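PDB 6LUM: succinate dehydrogenase subunit A from Mycolicibacterium smegmatis MC2 51, which probably oxidises succinate to fumarate as the flavoprotein subunit of the respiratory complex, passing the electrons to its FAD. Local coordinates for residues E235-H240 with E519-G524; R550-Y555 with I565-K570. All coordinates share one frame; numbering follows the deposited sequence.

Contact 1 of 2, residues E235-H240 with E519-G524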
loop_
_atom_site.group_PDB
_atom_site.type_symbol
_atom_site.label_atom_id
_atom_site.label_comp_id
_atom_site.label_asym_id
_atom_site.label_seq_id
_atom_site.Cartn_x
_atom_site.Cartn_y
_atom_site.Cartn_z
ATOM N N GLU D 235 -41.777 -27.041 -7.198
ATOM C CA GLU D 235 -42.934 -26.289 -7.659
ATOM C C GLU D 235 -42.906 -26.132 -9.170
ATOM O O GLU D 235 -41.894 -25.712 -9.730
ATOM C CB GLU D 235 -42.968 -24.917 -6.993
ATOM C CG GLU D 235 -44.234 -24.139 -7.228
ATOM C CD GLU D 235 -44.057 -22.657 -6.996
ATOM O OE1 GLU D 235 -43.628 -22.262 -5.897
ATOM O OE2 GLU D 235 -44.350 -21.877 -7.920
ATOM N N ASP D 236 -44.018 -26.471 -9.821
ATOM C CA ASP D 236 -44.250 -26.143 -11.229
ATOM C C ASP D 236 -43.201 -26.753 -12.150
ATOM O O ASP D 236 -42.643 -26.078 -13.010
ATOM C CB ASP D 236 -44.299 -24.629 -11.424
ATOM C CG ASP D 236 -45.702 -24.098 -11.534
ATOM O OD1 ASP D 236 -46.634 -24.913 -11.692
ATOM O OD2 ASP D 236 -45.871 -22.862 -11.473
ATOM N N MET D 237 -42.954 -28.048 -11.995
ATOM C CA MET D 237 -41.875 -28.685 -12.736
ATOM C C MET D 237 -42.294 -29.208 -14.100
ATOM O O MET D 237 -41.430 -29.629 -14.870
ATOM C CB MET D 237 -41.276 -29.825 -11.921
ATOM C CG MET D 237 -40.231 -29.378 -10.941
ATOM S SD MET D 237 -38.704 -28.880 -11.721
ATOM C CE MET D 237 -38.211 -30.416 -12.480
ATOM N N GLU D 238 -43.575 -29.188 -14.429
ATOM C CA GLU D 238 -44.015 -29.630 -15.739
ATOM C C GLU D 238 -43.967 -28.530 -16.781
ATOM O O GLU D 238 -44.385 -28.758 -17.917
ATOM C CB GLU D 238 -45.432 -30.183 -15.660
ATOM C CG GLU D 238 -46.499 -29.136 -15.480
ATOM C CD GLU D 238 -46.747 -28.805 -14.031
ATOM O OE1 GLU D 238 -45.861 -29.075 -13.199
ATOM O OE2 GLU D 238 -47.831 -28.286 -13.717
ATOM N N PHE D 239 -43.475 -27.351 -16.428
ATOM C CA PHE D 239 -43.425 -26.213 -17.340
ATOM C C PHE D 239 -42.002 -26.083 -17.852
ATOM O O PHE D 239 -41.169 -25.404 -17.258
ATOM C CB PHE D 239 -43.893 -24.939 -16.655
ATOM C CG PHE D 239 -45.368 -24.871 -16.479
ATOM C CD1 PHE D 239 -46.201 -24.829 -17.569
ATOM C CD2 PHE D 239 -45.925 -24.873 -15.229
ATOM C CE1 PHE D 239 -47.548 -24.781 -17.413
ATOM C CE2 PHE D 239 -47.274 -24.826 -15.076
ATOM C CZ PHE D 239 -48.086 -24.780 -16.170
ATOM N N HIS D 240 -41.731 -26.750 -18.964
ATOM C CA HIS D 240 -40.475 -26.615 -19.680
ATOM C C HIS D 240 -40.706 -25.776 -20.922
ATOM O O HIS D 240 -41.698 -25.959 -21.627
ATOM C CB HIS D 240 -39.911 -27.977 -20.073
ATOM C CG HIS D 240 -39.342 -28.742 -18.925
ATOM N ND1 HIS D 240 -38.050 -28.565 -18.484
ATOM C CD2 HIS D 240 -39.893 -29.673 -18.115
ATOM C CE1 HIS D 240 -37.830 -29.357 -17.452
ATOM N NE2 HIS D 240 -38.933 -30.039 -17.207
ATOM N N GLU D 519 -39.252 -38.158 -13.266
ATOM C CA GLU D 519 -40.536 -38.624 -12.751
ATOM C C GLU D 519 -41.362 -37.476 -12.192
ATOM O O GLU D 519 -42.588 -37.468 -12.342
ATOM C CB GLU D 519 -40.353 -39.696 -11.690
ATOM C CG GLU D 519 -41.552 -40.615 -11.609
ATOM C CD GLU D 519 -41.537 -41.506 -10.385
ATOM O OE1 GLU D 519 -42.612 -41.714 -9.786
ATOM O OE2 GLU D 519 -40.453 -42.004 -10.021
ATOM N N VAL D 520 -40.718 -36.504 -11.542
ATOM C CA VAL D 520 -41.453 -35.334 -11.053
ATOM C C VAL D 520 -42.148 -34.622 -12.203
ATOM O O VAL D 520 -43.337 -34.288 -12.127
ATOM C CB VAL D 520 -40.517 -34.371 -10.311
ATOM C CG1 VAL D 520 -41.288 -33.189 -9.830
ATOM C CG2 VAL D 520 -39.880 -35.063 -9.175
ATOM N N THR D 521 -41.406 -34.362 -13.280
ATOM C CA THR D 521 -41.980 -33.687 -14.435
ATOM C C THR D 521 -43.154 -34.465 -14.998
ATOM O O THR D 521 -44.199 -33.888 -15.311
ATOM C CB THR D 521 -40.918 -33.491 -15.509
ATOM O OG1 THR D 521 -39.914 -32.598 -15.028
ATOM C CG2 THR D 521 -41.534 -32.915 -16.750
ATOM N N VAL D 522 -43.010 -35.782 -15.125
ATOM C CA VAL D 522 -44.065 -36.555 -15.771
ATOM C C VAL D 522 -45.320 -36.597 -14.911
ATOM O O VAL D 522 -46.434 -36.477 -15.426
ATOM C CB VAL D 522 -43.568 -37.965 -16.117
ATOM C CG1 VAL D 522 -44.717 -38.811 -16.577
ATOM C CG2 VAL D 522 -42.522 -37.889 -17.196
ATOM N N VAL D 523 -45.180 -36.750 -13.589
ATOM C CA VAL D 523 -46.384 -36.809 -12.757
ATOM C C VAL D 523 -47.061 -35.445 -12.686
ATOM O O VAL D 523 -48.294 -35.353 -12.688
ATOM C CB VAL D 523 -46.079 -37.359 -11.354
ATOM C CG1 VAL D 523 -45.732 -38.816 -11.430
ATOM C CG2 VAL D 523 -44.987 -36.582 -10.691
ATOM N N GLY D 524 -46.283 -34.362 -12.649
ATOM C CA GLY D 524 -46.898 -33.047 -12.705
ATOM C C GLY D 524 -47.655 -32.815 -13.999
ATOM O O GLY D 524 -48.804 -32.358 -13.993
#
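Glu238 lies against the backbone of one turn of helix 503-527, its side chain running over Thr521 and Gly524. Its CB sits 3.8 Å from Gly524 C and 3.9 Å from Thr521 O. CG stands between the backbone N and the carbonyl carbon (chi1 73°), stays beside the glycine, 4.1 Å from Gly524 C, and lies over one face of the Phe239 ring, toward its rim. CD follows at 4.1 Å from Gly524 O, and OE1 passes near Gly524 CA, where there is no side chain. OE2 turns away to a salt bridge with Arg528, just beyond the helix. With only a CB at this position, as in an alanine, Arg528 NE is likely to lose its carboxylate partner and the packing on Gly524 to open.

One residue earlier in the type I turn Asp236-Phe239, Met237 crosses Val520 obliquely, CB to CG1 4.0 Å. Bent at chi2 and chi3, the chain brings its CE to 3.8 Å from Thr521 OG1, and Met237 O approaches the same OG1 to 3.3 Å. His240 comes at Thr521 from the opposite direction and offers its ring edge, NE2 lying 3.5 Å from OG1 near the ring plane. That hydroxyl is hydrogen-bonded to Leu517 O within its own helix. No hydrogen bond joins the two segments: the turn of the FAD-binding part is seated on helix 503-527 by buried packing, with the glutamate's charge answered by Arg528.

Contact 2 of 2, residues R550-Y555 with I565-K570; sequences RHTMAY and IRLDYK
Ile565 packs on Ala554, its CG2 resting 3.7 Å from Ala554 CB while the same residue also packs on helix 503-527. Arg566 next forms two backbone bonds with Tyr555, its N donating to Tyr555 O and its O accepting from Tyr555 N. Its CG is anti to the backbone N (chi1 167°), and a bend at chi3 folds the guanidinium back over the Tyr555 ring. The two planes lie only 10° apart with centres separated by 4.3 Å, an off-centre cation-pi stack. NH2 of the same guanidinium bridges to Asp568 OD1 at 2.8 Å, which ties its rotation to the next residue on that face. Leu567, on the other face, faces Ala554 as a non-hydrogen-bonded pair and sends CD2 to Thr552 CG2 (3.6 Å) and to Ala554 CB.

The two strands form an antiparallel beta hairpin, the second of them at the edge of a three-stranded sheet completed by strand 234-235, which pairs with the far side of 550-556. Asp568 continues it with two hydrogen bonds to Met553, its N reaching Met553 O at 2.9 Å; its OD1 lies near Tyr555 CE1, the two side chains crossing at about a right angle. Tyr569 then receives the guanidinium of Arg550 flat on its ring, CZ 4.1 Å from the centroid and planes 26° apart; the Thr552 side chain lies beside that of Tyr569, OG1 3.8 Å from CE2. Lys570 bonds through N and O to the backbone of His551. Beyond the backbone its extended chain crosses Met553, CB 3.7 Å from SD, before NZ reaches a salt bridge with Glu235.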
loop_
_atom_site.group_PDB
_atom_site.type_symbol
_atom_site.label_atom_id
_atom_site.label_comp_id
_atom_site.label_asym_id
_atom_site.label_seq_id
_atom_site.Cartn_x
_atom_site.Cartn_y
_atom_site.Cartn_z
ATOM N N ARG D 550 -53.199 -22.605 -10.319
ATOM C CA ARG D 550 -52.418 -22.724 -9.101
ATOM C C ARG D 550 -51.098 -23.397 -9.436
ATOM O O ARG D 550 -50.999 -24.166 -10.392
ATOM C CB ARG D 550 -53.162 -23.527 -8.032
ATOM C CG ARG D 550 -54.438 -22.884 -7.543
ATOM C CD ARG D 550 -55.378 -23.901 -6.938
ATOM N NE ARG D 550 -55.656 -24.993 -7.861
ATOM C CZ ARG D 550 -56.537 -25.956 -7.626
ATOM N NH1 ARG D 550 -57.227 -25.958 -6.496
ATOM N NH2 ARG D 550 -56.730 -26.915 -8.519
ATOM N N HIS D 551 -50.079 -23.095 -8.645
ATOM C CA HIS D 551 -48.818 -23.799 -8.767
ATOM C C HIS D 551 -48.977 -25.212 -8.235
ATOM O O HIS D 551 -49.669 -25.439 -7.242
ATOM C CB HIS D 551 -47.722 -23.080 -7.992
ATOM C CG HIS D 551 -47.408 -21.712 -8.504
ATOM N ND1 HIS D 551 -46.967 -21.478 -9.787
ATOM C CD2 HIS D 551 -47.453 -20.504 -7.897
ATOM C CE1 HIS D 551 -46.762 -20.185 -9.950
ATOM N NE2 HIS D 551 -47.048 -19.572 -8.819
ATOM N N THR D 552 -48.342 -26.164 -8.902
ATOM C CA THR D 552 -48.292 -27.535 -8.426
ATOM C C THR D 552 -47.050 -27.713 -7.574
ATOM O O THR D 552 -45.973 -27.246 -7.939
ATOM C CB THR D 552 -48.255 -28.512 -9.598
ATOM O OG1 THR D 552 -49.438 -28.363 -10.389
ATOM C CG2 THR D 552 -48.170 -29.931 -9.098
ATOM N N MET D 553 -47.195 -28.383 -6.437
ATOM C CA MET D 553 -46.069 -28.657 -5.559
ATOM C C MET D 553 -45.990 -30.153 -5.320
ATOM O O MET D 553 -47.011 -30.800 -5.085
ATOM C CB MET D 553 -46.203 -27.894 -4.245
ATOM C CG MET D 553 -46.289 -26.405 -4.452
ATOM S SD MET D 553 -46.048 -25.458 -2.955
ATOM C CE MET D 553 -44.315 -25.732 -2.681
ATOM N N ALA D 554 -44.788 -30.704 -5.403
ATOM C CA ALA D 554 -44.581 -32.137 -5.313
ATOM C C ALA D 554 -43.667 -32.443 -4.142
ATOM O O ALA D 554 -42.632 -31.788 -3.971
ATOM C CB ALA D 554 -43.985 -32.681 -6.606
ATOM N N TYR D 555 -44.059 -33.432 -3.338
ATOM C CA TYR D 555 -43.288 -33.914 -2.204
ATOM C C TYR D 555 -42.952 -35.381 -2.411
ATOM O O TYR D 555 -43.796 -36.163 -2.855
ATOM C CB TYR D 555 -44.054 -33.772 -0.889
ATOM C CG TYR D 555 -44.565 -32.393 -0.573
ATOM C CD1 TYR D 555 -45.753 -31.937 -1.106
ATOM C CD2 TYR D 555 -43.873 -31.561 0.286
ATOM C CE1 TYR D 555 -46.226 -30.692 -0.814
ATOM C CE2 TYR D 555 -44.342 -30.312 0.586
ATOM C CZ TYR D 555 -45.518 -29.881 0.031
ATOM O OH TYR D 555 -45.995 -28.629 0.327
ATOM N N ILE D 565 -44.991 -39.699 -5.255
ATOM C CA ILE D 565 -44.944 -38.252 -5.399
ATOM C C ILE D 565 -46.315 -37.722 -5.009
ATOM O O ILE D 565 -47.295 -37.946 -5.729
ATOM C CB ILE D 565 -44.581 -37.828 -6.825
ATOM C CG1 ILE D 565 -43.323 -38.547 -7.299
ATOM C CG2 ILE D 565 -44.369 -36.341 -6.898
ATOM C CD1 ILE D 565 -42.075 -38.065 -6.649
ATOM N N ARG D 566 -46.394 -37.027 -3.877
ATOM C CA ARG D 566 -47.650 -36.443 -3.429
ATOM C C ARG D 566 -47.745 -35.006 -3.912
ATOM O O ARG D 566 -46.796 -34.234 -3.764
ATOM C CB ARG D 566 -47.766 -36.489 -1.909
ATOM C CG ARG D 566 -48.888 -35.629 -1.371
ATOM C CD ARG D 566 -49.058 -35.814 0.115
ATOM N NE ARG D 566 -47.827 -35.518 0.831
ATOM C CZ ARG D 566 -47.520 -34.321 1.306
ATOM N NH1 ARG D 566 -46.378 -34.133 1.950
ATOM N NH2 ARG D 566 -48.359 -33.312 1.140
ATOM N N LEU D 567 -48.893 -34.645 -4.476
ATOM C CA LEU D 567 -49.075 -33.357 -5.129
ATOM C C LEU D 567 -50.040 -32.497 -4.326
ATOM O O LEU D 567 -51.178 -32.902 -4.076
ATOM C CB LEU D 567 -49.588 -33.544 -6.554
ATOM C CG LEU D 567 -48.654 -34.261 -7.522
ATOM C CD1 LEU D 567 -49.441 -34.774 -8.689
ATOM C CD2 LEU D 567 -47.573 -33.331 -7.996
ATOM N N ASP D 568 -49.583 -31.319 -3.933
ATOM C CA ASP D 568 -50.396 -30.288 -3.315
ATOM C C ASP D 568 -50.452 -29.084 -4.244
ATOM O O ASP D 568 -49.787 -29.038 -5.280
ATOM C CB ASP D 568 -49.833 -29.899 -1.948
ATOM C CG ASP D 568 -49.935 -31.020 -0.934
ATOM O OD1 ASP D 568 -49.310 -30.910 0.138
ATOM O OD2 ASP D 568 -50.642 -32.013 -1.204
ATOM N N TYR D 569 -51.241 -28.088 -3.861
ATOM C CA TYR D 569 -51.439 -26.912 -4.689
ATOM C C TYR D 569 -51.120 -25.654 -3.903
ATOM O O TYR D 569 -51.315 -25.595 -2.689
ATOM C CB TYR D 569 -52.862 -26.847 -5.218
ATOM C CG TYR D 569 -53.049 -27.634 -6.483
ATOM C CD1 TYR D 569 -53.545 -28.926 -6.454
ATOM C CD2 TYR D 569 -52.717 -27.089 -7.710
ATOM C CE1 TYR D 569 -53.712 -29.647 -7.614
ATOM C CE2 TYR D 569 -52.881 -27.801 -8.874
ATOM C CZ TYR D 569 -53.377 -29.076 -8.822
ATOM O OH TYR D 569 -53.536 -29.777 -9.988
ATOM N N LYS D 570 -50.630 -24.645 -4.613
ATOM C CA LYS D 570 -50.253 -23.378 -4.018
ATOM C C LYS D 570 -50.952 -22.256 -4.775
ATOM O O LYS D 570 -50.908 -22.226 -6.015
ATOM C CB LYS D 570 -48.738 -23.205 -4.068
ATOM C CG LYS D 570 -48.236 -21.841 -3.690
ATOM C CD LYS D 570 -46.726 -21.832 -3.734
ATOM C CE LYS D 570 -46.153 -20.541 -3.217
ATOM N NZ LYS D 570 -44.699 -20.461 -3.509
#

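In the fold
Contact 1 is the more deeply set of the two: every residue that touches there is buried, and it joins the FAD-binding part of the chain to helix 503-527. Contact 2 lies farther out, pairs neighbouring strands of the C-terminal part, and is only partly buried. Their chemistry differs accordingly, side-chain and backbone packing in the first against regular main-chain bonding with arginine-tyrosine stacks in the second. The two nevertheless share a border. Strand 234-235 and the residue after it lie against 550-555, where Asp236 N probably bonds to Thr552 O and Asp236 OD2 to His551 ND1; the loop that meets the helix in contact 1 thus leaves directly from the sheet of contact 2.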